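Side-chain contacts in amidase, hydantoinase/carbamoylase family (Burkholderia ambifaria, PDB 5TP4), which probably hydrolyses N-carbamoyl-L-amino acids as a zinc-dependent amidase of the peptidase M20 family: residues S66-A69 and V70-F74; P144-L147 and G148-V151; D45-R48 and R49-L53; G169-L172 and G173-L176. One frame throughout, in Å; residues are numbered along the deposited sequence.

Interaction 1. Residues S66-A69 and V70-F74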
ATOM      1  N   SER B  66      25.358  31.842  25.367  1.00 11.83           N
ATOM      2  CA  SER B  66      25.546  32.461  24.063  1.00 11.94           C
ATOM      3  C   SER B  66      24.964  31.530  23.007  1.00 10.46           C
ATOM      4  O   SER B  66      24.755  30.339  23.255  1.00 12.62           O
ATOM      5  CB  SER B  66      27.033  32.726  23.770  1.00 15.10           C
ATOM      6  OG  SER B  66      27.753  31.502  23.606  1.00 17.60           O
ATOM      7  N   VAL B  67      24.716  32.094  21.817  1.00 13.03           N
ATOM      8  CA  VAL B  67      24.352  31.321  20.633  1.00 12.67           C
ATOM      9  C   VAL B  67      25.407  31.544  19.561  1.00 10.92           C
ATOM     10  O   VAL B  67      26.039  32.606  19.491  1.00 11.13           O
ATOM     11  CB  VAL B  67      22.958  31.682  20.061  1.00 11.27           C
ATOM     12  CG1 VAL B  67      21.841  31.123  20.941  1.00 13.34           C
ATOM     13  CG2 VAL B  67      22.812  33.177  19.898  1.00 11.75           C
ATOM     14  N   ASP B  68      25.622  30.513  18.738  1.00 13.15           N
ATOM     15  CA  ASP B  68      26.496  30.666  17.580  1.00 12.81           C
ATOM     16  C   ASP B  68      25.667  31.077  16.368  1.00 17.00           C
ATOM     17  O   ASP B  68      24.460  31.327  16.472  1.00 14.11           O
ATOM     18  CB  ASP B  68      27.317  29.398  17.337  1.00 11.29           C
ATOM     19  CG  ASP B  68      26.484  28.195  16.878  1.00 13.47           C
ATOM     20  OD1 ASP B  68      25.313  28.351  16.452  1.00 11.39           O
ATOM     21  OD2 ASP B  68      27.032  27.074  16.971  1.00 10.72           O
ATOM     22  N   ALA B  69      26.319  31.124  15.192  1.00 16.12           N
ATOM     23  CA  ALA B  69      25.730  31.682  13.976  1.00 13.58           C
ATOM     24  C   ALA B  69      24.608  30.833  13.392  1.00 13.56           C
ATOM     25  O   ALA B  69      23.928  31.305  12.466  1.00 15.12           O
ATOM     26  CB  ALA B  69      26.812  31.906  12.909  1.00 13.35           C
ATOM     27  N   VAL B  70      24.357  29.635  13.924  1.00 12.82           N
ATOM     28  CA  VAL B  70      23.200  28.848  13.506  1.00 12.95           C
ATOM     29  C   VAL B  70      22.251  28.605  14.687  1.00 13.40           C
ATOM     30  O   VAL B  70      21.351  27.757  14.625  1.00 13.99           O
ATOM     31  CB  VAL B  70      23.638  27.540  12.813  1.00 14.03           C
ATOM     32  CG1 VAL B  70      24.123  26.486  13.806  1.00 15.89           C
ATOM     33  CG2 VAL B  70      22.519  26.981  11.927  1.00 18.20           C
ATOM     34  N   GLY B  71      22.394  29.386  15.756  1.00 10.75           N
ATOM     35  CA  GLY B  71      21.438  29.286  16.848  1.00  9.66           C
ATOM     36  C   GLY B  71      21.732  28.213  17.868  1.00 12.82           C
ATOM     37  O   GLY B  71      20.928  28.034  18.798  1.00 12.63           O
ATOM     38  N   ASN B  72      22.833  27.475  17.734  1.00  9.84           N
ATOM     39  CA  ASN B  72      23.150  26.483  18.763  1.00  9.08           C
ATOM     40  C   ASN B  72      23.347  27.232  20.073  1.00 12.95           C
ATOM     41  O   ASN B  72      24.006  28.276  20.098  1.00  9.69           O
ATOM     42  CB  ASN B  72      24.405  25.693  18.416  1.00 10.54           C
ATOM     43  CG  ASN B  72      24.237  24.788  17.194  1.00  8.22           C
ATOM     44  OD1 ASN B  72      23.208  24.141  17.014  1.00  9.84           O
ATOM     45  ND2 ASN B  72      25.285  24.716  16.363  1.00  8.86           N
ATOM     46  N   LEU B  73      22.726  26.739  21.144  1.00 10.49           N
ATOM     47  CA  LEU B  73      22.624  27.453  22.420  1.00  8.82           C
ATOM     48  C   LEU B  73      23.571  26.807  23.424  1.00 13.80           C
ATOM     49  O   LEU B  73      23.401  25.632  23.765  1.00 10.22           O
ATOM     50  CB  LEU B  73      21.178  27.410  22.932  1.00  9.58           C
ATOM     51  CG  LEU B  73      20.770  28.172  24.203  1.00 11.16           C
ATOM     52  CD1 LEU B  73      21.133  29.667  24.152  1.00  9.25           C
ATOM     53  CD2 LEU B  73      19.260  28.030  24.383  1.00  8.73           C
ATOM     54  N   PHE B  74      24.562  27.574  23.898  1.00 11.04           N
ATOM     55  CA  PHE B  74      25.619  27.080  24.776  1.00 11.52           C
ATOM     56  C   PHE B  74      25.604  27.780  26.117  1.00 10.13           C
ATOM     57  O   PHE B  74      25.599  29.006  26.176  1.00 13.90           O
ATOM     58  CB  PHE B  74      26.995  27.337  24.167  1.00  8.79           C
ATOM     59  CG  PHE B  74      27.257  26.509  22.958  1.00 11.25           C
ATOM     60  CD1 PHE B  74      26.890  26.981  21.700  1.00 12.76           C
ATOM     61  CD2 PHE B  74      27.857  25.259  23.072  1.00 12.85           C
ATOM     62  CE1 PHE B  74      27.129  26.205  20.582  1.00 10.30           C
ATOM     63  CE2 PHE B  74      28.108  24.483  21.939  1.00 13.34           C
ATOM     64  CZ  PHE B  74      27.722  24.951  20.702  1.00 12.36           C
TER
HETATM   65  O   HOH W   1      28.329  30.155  25.915  1.00 14.80           O
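D68 and N72 meet across the turn that joins strand 64-67 to strand 73-77. The carboxylate of D68 serves three donors of the other segment. Its OD1 accepts from V70 N at 3.0 Å and from N72 N at 2.9 Å. The two N-H groups come from opposite faces of the carboxylate plane. OD2 takes the amide of N72 on its syn lone pair, with ND2 3.0 Å away. The amide plane is turned 64° from the carboxylate. D68 CG sits between its own backbone N and carbonyl carbon (chi1 68°), which swings the carboxylate back over the turn. OD2 also lies in the plane of the F74 ring at its edge, 3.7 Å from CE1. N72 OD1 takes the backbone N-H of T135, and ND2 probably also donates to G148 O.

The backbone closes the turn with G71 N to D68 O, 2.9 Å. D68 N gives its hydrogen to N72 O. Beyond this, S66 and F74 exchange two backbone bonds as an antiparallel hydrogen-bonded pair. S66 OG bonds R185 NH1 and a water that donates to F74 O. On the face of V67 and L73, CG1 of V67 packs on CD1 of L73 at 3.6 Å. The whole is a beta hairpin with a type I turn from D68 to G71 and a G1 bulge at G71, overlaid by an Asx turn of D68.

Interaction 2. Residues P144-L147 and G148-V151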
ATOM      1  N   PRO B 144      18.277  19.317   7.222  1.00 18.10           N
ATOM      2  CA  PRO B 144      18.060  17.955   7.714  1.00 17.32           C
ATOM      3  C   PRO B 144      17.815  17.859   9.212  1.00 15.30           C
ATOM      4  O   PRO B 144      17.871  18.856   9.938  1.00 14.95           O
ATOM      5  CB  PRO B 144      19.389  17.271   7.391  1.00 13.49           C
ATOM      6  CG  PRO B 144      20.398  18.389   7.677  1.00 16.30           C
ATOM      7  CD  PRO B 144      19.714  19.662   7.198  1.00 17.55           C
ATOM      8  N   ALA B 145      17.588  16.632   9.673  1.00 14.66           N
ATOM      9  CA  ALA B 145      17.703  16.371  11.097  1.00 16.14           C
ATOM     10  C   ALA B 145      19.135  16.656  11.536  1.00 16.53           C
ATOM     11  O   ALA B 145      20.076  16.608  10.733  1.00 13.48           O
ATOM     12  CB  ALA B 145      17.325  14.923  11.420  1.00 18.09           C
ATOM     13  N   MET B 146      19.291  16.968  12.825  1.00 13.38           N
ATOM     14  CA  MET B 146      20.612  17.230  13.413  1.00 11.11           C
ATOM     15  C   MET B 146      21.319  18.345  12.660  1.00 13.15           C
ATOM     16  O   MET B 146      22.539  18.311  12.472  1.00 12.49           O
ATOM     17  CB  MET B 146      21.493  15.976  13.446  1.00 14.18           C
ATOM     18  CG  MET B 146      21.206  15.007  14.598  1.00 18.66           C
ATOM     19  SD  MET B 146      19.906  13.793  14.278  1.00 26.62           S
ATOM     20  CE  MET B 146      20.704  12.778  13.064  1.00 23.52           C
ATOM     21  N   LEU B 147      20.541  19.348  12.233  1.00 10.21           N
ATOM     22  CA  LEU B 147      21.089  20.439  11.434  1.00 12.88           C
ATOM     23  C   LEU B 147      22.143  21.221  12.216  1.00 12.74           C
ATOM     24  O   LEU B 147      23.238  21.488  11.711  1.00 11.92           O
ATOM     25  CB  LEU B 147      19.932  21.350  10.988  1.00 11.03           C
ATOM     26  CG  LEU B 147      20.267  22.559  10.110  1.00 13.54           C
ATOM     27  CD1 LEU B 147      19.002  22.981   9.320  1.00 12.72           C
ATOM     28  CD2 LEU B 147      20.804  23.735  10.940  1.00 13.94           C
ATOM     29  N   GLY B 148      21.825  21.600  13.454  1.00 13.41           N
ATOM     30  CA  GLY B 148      22.751  22.415  14.233  1.00  9.09           C
ATOM     31  C   GLY B 148      24.053  21.691  14.547  1.00  9.41           C
ATOM     32  O   GLY B 148      25.136  22.268  14.436  1.00 13.00           O
ATOM     33  N   SER B 149      23.970  20.423  14.957  1.00 11.47           N
ATOM     34  CA  SER B 149      25.207  19.698  15.232  1.00 10.46           C
ATOM     35  C   SER B 149      25.955  19.362  13.946  1.00 12.41           C
ATOM     36  O   SER B 149      27.191  19.361  13.942  1.00 11.67           O
ATOM     37  CB  SER B 149      24.912  18.420  16.040  1.00 10.59           C
ATOM     38  OG  SER B 149      23.923  17.637  15.389  1.00  9.77           O
ATOM     39  N   ALA B 150      25.247  19.103  12.838  1.00  9.73           N
ATOM     40  CA  ALA B 150      25.943  18.934  11.556  1.00 12.08           C
ATOM     41  C   ALA B 150      26.727  20.187  11.166  1.00 15.20           C
ATOM     42  O   ALA B 150      27.834  20.087  10.617  1.00 13.96           O
ATOM     43  CB  ALA B 150      24.944  18.573  10.447  1.00 13.48           C
ATOM     44  N   VAL B 151      26.169  21.381  11.413  1.00 14.00           N
ATOM     45  CA  VAL B 151      26.922  22.604  11.115  1.00 10.97           C
ATOM     46  C   VAL B 151      28.105  22.739  12.066  1.00 11.34           C
ATOM     47  O   VAL B 151      29.220  23.058  11.646  1.00 12.45           O
ATOM     48  CB  VAL B 151      26.005  23.847  11.162  1.00 12.59           C
ATOM     49  CG1 VAL B 151      26.826  25.150  10.994  1.00 16.50           C
ATOM     50  CG2 VAL B 151      24.969  23.765  10.043  1.00 13.48           C
TER
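M146 O accepts from A150 N at 2.8 Å, and L147 O accepts from V151 N at 2.9 Å. These two bonds open helix 147-153, with M146 at the N-cap. Both donors are tilted by about 20° from the carbonyl planes, and both N-H groups point fairly straight at the oxygens.

S149 is in the first turn, and its OG lies beside M146, 3.5 Å from M146 CB and 3.3 Å from M146 O. The hydroxyl has its hydrogen-bond partner elsewhere, in D367 OD1 of helix 367-372. OG stands between the backbone N and the carbonyl carbon of S149 (chi1 53°), and this brings it beside M146 CB.

Packing follows further out. A150 CB rests 3.2 Å from M146 O. The V151 branch CG2 approaches L147 O at 3.3 Å, and it lies 4.3 Å from L147 CD2, a loose apolar contact one helical turn apart. L147 and V151 also both touch A161 of helix 158-163. The M146 chain bends at chi2 and chi3, and its end leads away from the helix. It touches L370 and E137, a known zinc ligand of this protein, though no zinc is bound to E137 in this chain.

The chemistry is therefore divided. Backbone bonds fix the first turn, apolar branches fill the side toward helix 158-163, a serine hydroxyl ties the turn to helix 367-372, and M146 stands near the metal site.

Interaction 3. Residues D45-R48 and R49-L53. With EDO (1,2-ethanediol), chain C.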
ATOM      1  N   ASP B  45       8.177  30.747  17.845  1.00 17.56           N
ATOM      2  CA  ASP B  45       8.026  31.459  19.116  1.00 20.78           C
ATOM      3  C   ASP B  45       8.118  30.513  20.314  1.00 18.36           C
ATOM      4  O   ASP B  45       8.792  30.823  21.301  1.00 14.39           O
ATOM      5  CB  ASP B  45       6.703  32.221  19.154  1.00 16.47           C
ATOM      6  CG  ASP B  45       6.710  33.480  18.304  1.00 24.26           C
ATOM      7  OD1 ASP B  45       7.794  33.956  17.906  1.00 26.94           O
ATOM      8  OD2 ASP B  45       5.613  34.019  18.043  1.00 29.30           O
ATOM      9  N   ASP B  46       7.465  29.341  20.250  1.00 18.08           N
ATOM     10  CA  ASP B  46       7.542  28.429  21.394  1.00 13.33           C
ATOM     11  C   ASP B  46       8.923  27.814  21.560  1.00 13.04           C
ATOM     12  O   ASP B  46       9.349  27.579  22.699  1.00 12.95           O
ATOM     13  CB  ASP B  46       6.466  27.340  21.296  1.00 15.95           C
ATOM     14  CG  ASP B  46       5.116  27.843  21.767  1.00 25.78           C
ATOM     15  OD1 ASP B  46       5.100  28.734  22.663  1.00 20.55           O
ATOM     16  OD2 ASP B  46       4.073  27.370  21.250  1.00 24.70           O
ATOM     17  N   ASP B  47       9.660  27.561  20.462  1.00 15.50           N
ATOM     18  CA  ASP B  47      11.069  27.184  20.617  1.00 14.86           C
ATOM     19  C   ASP B  47      11.857  28.295  21.306  1.00 10.70           C
ATOM     20  O   ASP B  47      12.615  28.038  22.246  1.00 10.10           O
ATOM     21  CB  ASP B  47      11.685  26.846  19.251  1.00 12.53           C
ATOM     22  CG  ASP B  47      13.080  26.194  19.352  1.00 14.19           C
ATOM     23  OD1 ASP B  47      13.324  25.345  20.243  1.00 14.69           O
ATOM     24  OD2 ASP B  47      13.948  26.520  18.482  1.00 13.80           O
ATOM     25  N   ARG B  48      11.641  29.555  20.896  1.00 12.93           N
ATOM     26  CA  ARG B  48      12.336  30.654  21.553  1.00 11.39           C
ATOM     27  C   ARG B  48      11.983  30.722  23.038  1.00 11.31           C
ATOM     28  O   ARG B  48      12.853  30.989  23.876  1.00 12.75           O
ATOM     29  CB  ARG B  48      12.004  31.967  20.833  1.00 14.62           C
ATOM     30  CG  ARG B  48      12.663  33.202  21.407  1.00 18.34           C
ATOM     31  CD  ARG B  48      11.685  34.004  22.220  1.00 19.34           C
ATOM     32  NE  ARG B  48      10.500  34.403  21.447  1.00 20.90           N
ATOM     33  CZ  ARG B  48       9.374  34.836  21.997  1.00 22.55           C
ATOM     34  NH1 ARG B  48       9.280  34.941  23.312  1.00 22.86           N
ATOM     35  NH2 ARG B  48       8.340  35.166  21.237  1.00 21.62           N
ATOM     36  N   ARG B  49      10.710  30.476  23.392  1.00 11.76           N
ATOM     37  CA  ARG B  49      10.324  30.536  24.802  1.00 12.25           C
ATOM     38  C   ARG B  49      11.014  29.446  25.601  1.00 12.85           C
ATOM     39  O   ARG B  49      11.420  29.677  26.746  1.00 17.06           O
ATOM     40  CB  ARG B  49       8.787  30.443  24.959  1.00 12.51           C
ATOM     41  CG  ARG B  49       8.055  31.663  24.402  1.00 13.57           C
ATOM     42  CD  ARG B  49       6.538  31.509  24.314  1.00 14.43           C
ATOM     43  NE  ARG B  49       5.990  32.703  23.679  1.00 15.50           N
ATOM     44  CZ  ARG B  49       5.207  32.686  22.611  1.00 19.90           C
ATOM     45  NH1 ARG B  49       4.850  31.511  22.086  1.00 22.29           N
ATOM     46  NH2 ARG B  49       4.777  33.829  22.082  1.00 18.59           N
ATOM     47  N   GLY B  50      11.182  28.259  25.008  1.00 10.39           N
ATOM     48  CA  GLY B  50      11.891  27.184  25.699  1.00 10.29           C
ATOM     49  C   GLY B  50      13.377  27.465  25.825  1.00 11.72           C
ATOM     50  O   GLY B  50      13.975  27.239  26.883  1.00 10.84           O
ATOM     51  N   ARG B  51      13.993  27.943  24.743  1.00 12.50           N
ATOM     52  CA  ARG B  51      15.395  28.358  24.794  1.00  9.50           C
ATOM     53  C   ARG B  51      15.604  29.404  25.878  1.00 15.78           C
ATOM     54  O   ARG B  51      16.558  29.320  26.664  1.00 12.62           O
ATOM     55  CB  ARG B  51      15.805  28.936  23.439  1.00 13.29           C
ATOM     56  CG  ARG B  51      15.915  27.950  22.300  1.00 10.97           C
ATOM     57  CD  ARG B  51      15.833  28.714  20.931  1.00 14.72           C
ATOM     58  NE  ARG B  51      16.355  27.877  19.857  1.00 14.57           N
ATOM     59  CZ  ARG B  51      17.623  27.910  19.439  1.00 18.70           C
ATOM     60  NH1 ARG B  51      18.483  28.767  19.983  1.00 14.27           N
ATOM     61  NH2 ARG B  51      18.031  27.087  18.485  1.00 14.66           N
ATOM     62  N   ASP B  52      14.714  30.409  25.920  1.00 13.35           N
ATOM     63  CA  ASP B  52      14.858  31.514  26.861  1.00 13.75           C
ATOM     64  C   ASP B  52      14.689  31.057  28.302  1.00 14.94           C
ATOM     65  O   ASP B  52      15.407  31.536  29.190  1.00 14.28           O
ATOM     66  CB  ASP B  52      13.836  32.606  26.547  1.00 15.30           C
ATOM     67  CG  ASP B  52      14.265  33.503  25.391  1.00 23.62           C
ATOM     68  OD1 ASP B  52      15.346  33.265  24.816  1.00 23.12           O
ATOM     69  OD2 ASP B  52      13.524  34.463  25.064  1.00 24.71           O
ATOM     70  N   LEU B  53      13.701  30.189  28.563  1.00 14.75           N
ATOM     71  CA  LEU B  53      13.546  29.600  29.898  1.00 12.04           C
ATOM     72  C   LEU B  53      14.812  28.865  30.322  1.00 11.40           C
ATOM     73  O   LEU B  53      15.333  29.099  31.419  1.00 12.75           O
ATOM     74  CB  LEU B  53      12.347  28.655  29.920  1.00 15.25           C
ATOM     75  CG  LEU B  53      12.080  27.996  31.278  1.00 13.56           C
ATOM     76  CD1 LEU B  53      11.866  29.093  32.319  1.00 12.33           C
ATOM     77  CD2 LEU B  53      10.830  27.067  31.194  1.00 13.82           C
TER
HETATM   78  C1  EDO C 508       3.746  28.632  25.578  1.00 36.90           C
HETATM   79  O1  EDO C 508       3.079  29.474  24.627  1.00 45.32           O
HETATM   80  C2  EDO C 508       2.737  27.682  26.214  1.00 26.14           C
HETATM   81  O2  EDO C 508       2.107  26.955  25.162  1.00 29.64           O
HETATM   82  O   HOH W   2       3.474  33.296  19.113  1.00 38.68           O
HETATM   83  O   HOH W   3      16.071  24.821  17.437  1.00 12.83           O
HETATM   84  O   HOH W   4      10.932  34.111  25.880  1.00 37.74           O
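D46 OD1 is gripped by two groups. R49 NH1 donates to it at 2.8 Å in a salt bridge, and O1 of a bound 1,2-ethanediol, probably from the crystallisation liquor, donates at 2.9 Å. The oxygen lies in the guanidinium plane of R49, but NH1 meets it from above the carboxylate plane. The R49 chain is extended from CG to NE, which carries the guanidinium back to D45 and D46. One face of this guanidinium rests on D45 CB, 3.5 Å from NH1. D45 OD2 is only a nearby opposite charge; a water joins it to R49 NH2.

All of this lies on the first turns of helix 45-60. The backbone N-H groups of R49, G50, R51 and D52 each bond the carbonyl four residues earlier, and the side-chain pairs follow the same spacing or one residue less.

On another side of the helix D47 OD2 accepts from R51 NE at 3.1 Å. The two planes stand nearly perpendicular, 89° apart. OD2 also takes L43 N and a water that bridges to R51 NH2. The rest of the R51 guanidinium reaches G71 O and T135 OG1, so these bonds hold it to the hairpin and the loop beyond strand 129-133.

Bends at chi2 and chi3 fold the R48 chain back toward D45, and its NH2 forms a long salt bridge with D45 OD1 at 3.6 Å. One guanidinium face carries R49 CG, and a water links NH1 to D52 OD2. The R48 CD carbon lies 3.4 Å from D52 OD2.

Interaction 4. Residues G169-L172 and G173-L176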
ATOM      1  N   GLY B 169       8.399  28.621   2.927  1.00 29.07           N
ATOM      2  CA  GLY B 169       9.381  29.378   2.181  1.00 23.87           C
ATOM      3  C   GLY B 169      10.312  30.211   3.026  1.00 24.72           C
ATOM      4  O   GLY B 169      11.196  30.882   2.469  1.00 29.07           O
ATOM      5  N   ILE B 170      10.156  30.179   4.344  1.00 21.29           N
ATOM      6  CA  ILE B 170      10.984  30.958   5.256  1.00 24.71           C
ATOM      7  C   ILE B 170      12.344  30.294   5.398  1.00 27.44           C
ATOM      8  O   ILE B 170      12.431  29.086   5.633  1.00 22.63           O
ATOM      9  CB  ILE B 170      10.301  31.072   6.622  1.00 27.62           C
ATOM     10  CG1 ILE B 170       8.955  31.777   6.468  1.00 29.01           C
ATOM     11  CG2 ILE B 170      11.200  31.783   7.618  1.00 28.75           C
ATOM     12  CD1 ILE B 170       8.136  31.718   7.713  1.00 31.60           C
ATOM     13  N   THR B 171      13.406  31.085   5.284  1.00 19.84           N
ATOM     14  CA  THR B 171      14.731  30.520   5.448  1.00 22.04           C
ATOM     15  C   THR B 171      15.072  30.355   6.926  1.00 23.48           C
ATOM     16  O   THR B 171      14.551  31.059   7.798  1.00 22.01           O
ATOM     17  CB  THR B 171      15.788  31.393   4.782  1.00 23.31           C
ATOM     18  OG1 THR B 171      15.884  32.650   5.475  1.00 23.66           O
ATOM     19  CG2 THR B 171      15.428  31.636   3.330  1.00 29.42           C
ATOM     20  N   LEU B 172      15.984  29.423   7.200  1.00 17.34           N
ATOM     21  CA  LEU B 172      16.436  29.261   8.577  1.00 15.72           C
ATOM     22  C   LEU B 172      17.104  30.534   9.087  1.00 16.67           C
ATOM     23  O   LEU B 172      16.935  30.909  10.250  1.00 18.03           O
ATOM     24  CB  LEU B 172      17.372  28.055   8.686  1.00 20.15           C
ATOM     25  CG  LEU B 172      17.791  27.721  10.115  1.00 17.89           C
ATOM     26  CD1 LEU B 172      17.654  26.215  10.390  1.00 20.05           C
ATOM     27  CD2 LEU B 172      19.220  28.165  10.320  1.00 18.12           C
ATOM     28  N   GLY B 173      17.887  31.206   8.241  1.00 17.48           N
ATOM     29  CA  GLY B 173      18.469  32.476   8.664  1.00 18.39           C
ATOM     30  C   GLY B 173      17.410  33.499   9.039  1.00 19.13           C
ATOM     31  O   GLY B 173      17.509  34.170  10.072  1.00 17.61           O
ATOM     32  N   ALA B 174      16.387  33.644   8.195  1.00 17.75           N
ATOM     33  CA  ALA B 174      15.275  34.525   8.543  1.00 19.55           C
ATOM     34  C   ALA B 174      14.628  34.093   9.853  1.00 24.44           C
ATOM     35  O   ALA B 174      14.248  34.937  10.676  1.00 20.47           O
ATOM     36  CB  ALA B 174      14.239  34.537   7.417  1.00 23.41           C
ATOM     37  N   ALA B 175      14.503  32.775  10.072  1.00 19.85           N
ATOM     38  CA  ALA B 175      13.869  32.297  11.300  1.00 19.97           C
ATOM     39  C   ALA B 175      14.749  32.568  12.515  1.00 17.67           C
ATOM     40  O   ALA B 175      14.236  32.844  13.609  1.00 18.00           O
ATOM     41  CB  ALA B 175      13.544  30.806  11.186  1.00 19.29           C
ATOM     42  N   LEU B 176      16.068  32.461  12.350  1.00 17.01           N
ATOM     43  CA  LEU B 176      16.982  32.842  13.428  1.00 16.76           C
ATOM     44  C   LEU B 176      16.804  34.313  13.788  1.00 17.63           C
ATOM     45  O   LEU B 176      16.798  34.674  14.973  1.00 19.80           O
ATOM     46  CB  LEU B 176      18.435  32.573  13.030  1.00 14.10           C
ATOM     47  CG  LEU B 176      18.885  31.109  12.955  1.00 15.27           C
ATOM     48  CD1 LEU B 176      20.300  30.993  12.310  1.00 15.88           C
ATOM     49  CD2 LEU B 176      18.876  30.469  14.343  1.00 16.18           C
TER
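T171, the N-cap of helix 172-179, meets G173 and A174, the first residues of segment 173-176. G173 shares a backbone hydrogen bond with L162 of helix 158-163.

A174 N donates the capping bond to T171 OG1 at 2.9 Å, with a fairly straight angle of 160° at the hydrogen. T171 OG1 lies between its own backbone N and carbonyl carbon (chi1 67°), and this places the hydroxyl over the end of the helix. An N-H of the first turn, which has no earlier helical carbonyl to bond, is thus satisfied by a side chain. A174 CB lies beside the same oxygen at 3.2 Å. On another side it receives I170 CG2 at 4.1 Å, a light apolar touch.

A175 follows with the first i to i+4 bond of the helix, N to T171 O at 2.8 Å. Its CB is directed at the preceding segment and lies near the carbonyl oxygens of T171 and L172. I170 CG2 reaches it only loosely.

L176 N donates to L172 O, 2.8 Å. The two leucine side chains are one turn apart and run aslant to each other. Both also touch L43 and L162, which places this side of the helix against helix 158-163 and the loop before helix 45-60. The closest approach of the two side chains is L172 CD2 to L176 CD1, 3.6 Å.

How the interactions relate
Along the chain the order is interaction 3, interaction 1, interaction 2, interaction 4. Interaction 1 is the hub. Its hairpin edges the large mixed sheet and touches the other three, with centres 12 to 15 Å away. Helix 45-60 and helix 147-153 both meet the hairpin through polar bonds and apolar packing. V70 packs on L147 and L172, and L176 lies against the turn. L147 CD1 also meets L172 CD1, which joins interactions 2 and 4. Interaction 3 touches neither of these. The helices are therefore gathered around one tight turn, with N72 about 8 Å from the zinc ligand H92, between side chains.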